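Local coordinates for sortase-like protein (PDB 3RE9) that probably acts as a class C sortase, a transpeptidase of the kind that joins pilin subunits on the surface of Gram-positive bacteria, at residues K98-L101 with F102-T106. Numbering follows the deposited sequence.
Sequences KARL and FTDLT
With its CG anti to the backbone N (chi1 170°) and its chain bent at chi2 and chi3, R100 carries its guanidinium forward alongside T103 and toward D104, while T103, whose CG2 is likewise anti to its own N, offers that methyl to the planar group. CG2 sits over the centre of one guanidinium face, 3.6 Å from R100 CZ. At the edge of the same group, R100 NH1 forms a salt bridge to D104 OD1 at 3.0 Å; both hydrogen bonds within it are weak, and the carboxylate and guanidinium planes stand 60° apart. D104 OD1 also pairs with K107 NZ, so two cations share this carboxylate.

The carbonyl of R100 closes a type II' beta turn, with L101 and F102 at its corners, by accepting twice from T103. The backbone N of T103 lies 3.1 Å from R100 O, above the carbonyl plane, and T103 OG1 donates to that oxygen in a very short bond.

The turn belongs to the long loop between strands 86-91 and 113-117 of the sortase domain. Its apolar side faces the sheet: F102 rests on L152 and T154 of strand 148-156, and L105 reaches L165 and V167 of strand 163-172.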
loop_
_atom_site.group_PDB
_atom_site.type_symbol
_atom_site.label_atom_id
_atom_site.label_comp_id
_atom_site.label_asym_id
_atom_site.label_seq_id
_atom_site.Cartn_x
_atom_site.Cartn_y
_atom_site.Cartn_z
ATOM N N LYS A 98 -20.865 3.867 7.372
ATOM C CA LYS A 98 -20.649 4.995 6.472
ATOM C C LYS A 98 -20.309 4.544 5.030
ATOM O O LYS A 98 -20.978 4.963 4.075
ATOM C CB LYS A 98 -19.522 5.845 7.079
ATOM C CG LYS A 98 -19.125 7.123 6.338
ATOM C CD LYS A 98 -18.178 7.926 7.226
ATOM C CE LYS A 98 -18.823 8.206 8.612
ATOM N NZ LYS A 98 -18.091 9.182 9.514
ATOM N N ALA A 99 -19.280 3.699 4.873
ATOM C CA ALA A 99 -18.896 3.195 3.554
ATOM C C ALA A 99 -18.403 1.739 3.593
ATOM O O ALA A 99 -17.758 1.341 4.568
ATOM C CB ALA A 99 -17.852 4.115 2.922
ATOM N N ARG A 100 -18.702 0.960 2.542
ATOM C CA ARG A 100 -18.283 -0.451 2.469
ATOM C C ARG A 100 -16.744 -0.649 2.535
ATOM O O ARG A 100 -16.250 -1.531 3.246
ATOM C CB ARG A 100 -18.955 -1.210 1.280
ATOM C CG ARG A 100 -18.367 -2.648 0.974
ATOM C CD ARG A 100 -19.405 -3.818 0.691
ATOM N NE ARG A 100 -20.366 -4.011 1.789
ATOM C CZ ARG A 100 -20.873 -5.181 2.212
ATOM N NH1 ARG A 100 -20.523 -6.365 1.673
ATOM N NH2 ARG A 100 -21.743 -5.155 3.210
ATOM N N LEU A 101 -16.003 0.189 1.814
ATOM C CA LEU A 101 -14.524 0.177 1.821
ATOM C C LEU A 101 -13.953 -1.251 1.588
ATOM O O LEU A 101 -14.340 -1.887 0.605
ATOM C CB LEU A 101 -13.972 0.909 3.055
ATOM C CG LEU A 101 -14.388 2.394 3.114
ATOM C CD1 LEU A 101 -14.525 2.929 4.538
ATOM C CD2 LEU A 101 -13.474 3.297 2.257
ATOM N N PHE A 102 -13.085 -1.768 2.463
ATOM C CA PHE A 102 -12.484 -3.101 2.247
ATOM C C PHE A 102 -13.271 -4.348 2.698
ATOM O O PHE A 102 -12.732 -5.453 2.783
ATOM C CB PHE A 102 -11.047 -3.105 2.831
ATOM C CG PHE A 102 -9.987 -2.535 1.893
ATOM C CD1 PHE A 102 -10.332 -1.963 0.663
ATOM C CD2 PHE A 102 -8.654 -2.534 2.261
ATOM C CE1 PHE A 102 -9.325 -1.414 -0.186
ATOM C CE2 PHE A 102 -7.658 -1.998 1.427
ATOM C CZ PHE A 102 -7.993 -1.433 0.217
ATOM N N THR A 103 -14.564 -4.166 2.976
ATOM C CA THR A 103 -15.428 -5.229 3.539
ATOM C C THR A 103 -15.329 -6.537 2.760
ATOM O O THR A 103 -15.337 -7.624 3.350
ATOM C CB THR A 103 -16.890 -4.765 3.569
ATOM O OG1 THR A 103 -17.002 -3.589 4.385
ATOM C CG2 THR A 103 -17.840 -5.872 4.072
ATOM N N ASP A 104 -15.234 -6.429 1.437
ATOM C CA ASP A 104 -15.336 -7.592 0.564
ATOM C C ASP A 104 -13.969 -8.155 0.174
ATOM O O ASP A 104 -13.867 -8.912 -0.788
ATOM C CB ASP A 104 -16.185 -7.266 -0.674
ATOM C CG ASP A 104 -17.690 -7.167 -0.367
ATOM O OD1 ASP A 104 -18.203 -7.848 0.552
ATOM O OD2 ASP A 104 -18.381 -6.399 -1.074
ATOM N N LEU A 105 -12.928 -7.783 0.922
ATOM C CA LEU A 105 -11.565 -8.264 0.720
ATOM C C LEU A 105 -11.413 -9.723 1.086
ATOM O O LEU A 105 -10.496 -10.407 0.606
ATOM C CB LEU A 105 -10.611 -7.451 1.584
ATOM C CG LEU A 105 -9.183 -7.242 1.079
ATOM C CD1 LEU A 105 -9.157 -6.516 -0.281
ATOM C CD2 LEU A 105 -8.400 -6.458 2.158
ATOM N N THR A 106 -12.293 -10.174 1.974
ATOM C CA THR A 106 -12.438 -11.573 2.321
ATOM C C THR A 106 -12.833 -12.431 1.102
ATOM O O THR A 106 -12.602 -13.626 1.089
ATOM C CB THR A 106 -13.453 -11.774 3.491
ATOM O OG1 THR A 106 -14.625 -10.979 3.271
ATOM C CG2 THR A 106 -12.841 -11.376 4.806
HETATM O O HOH W 1 -15.107 -4.088 -0.122
#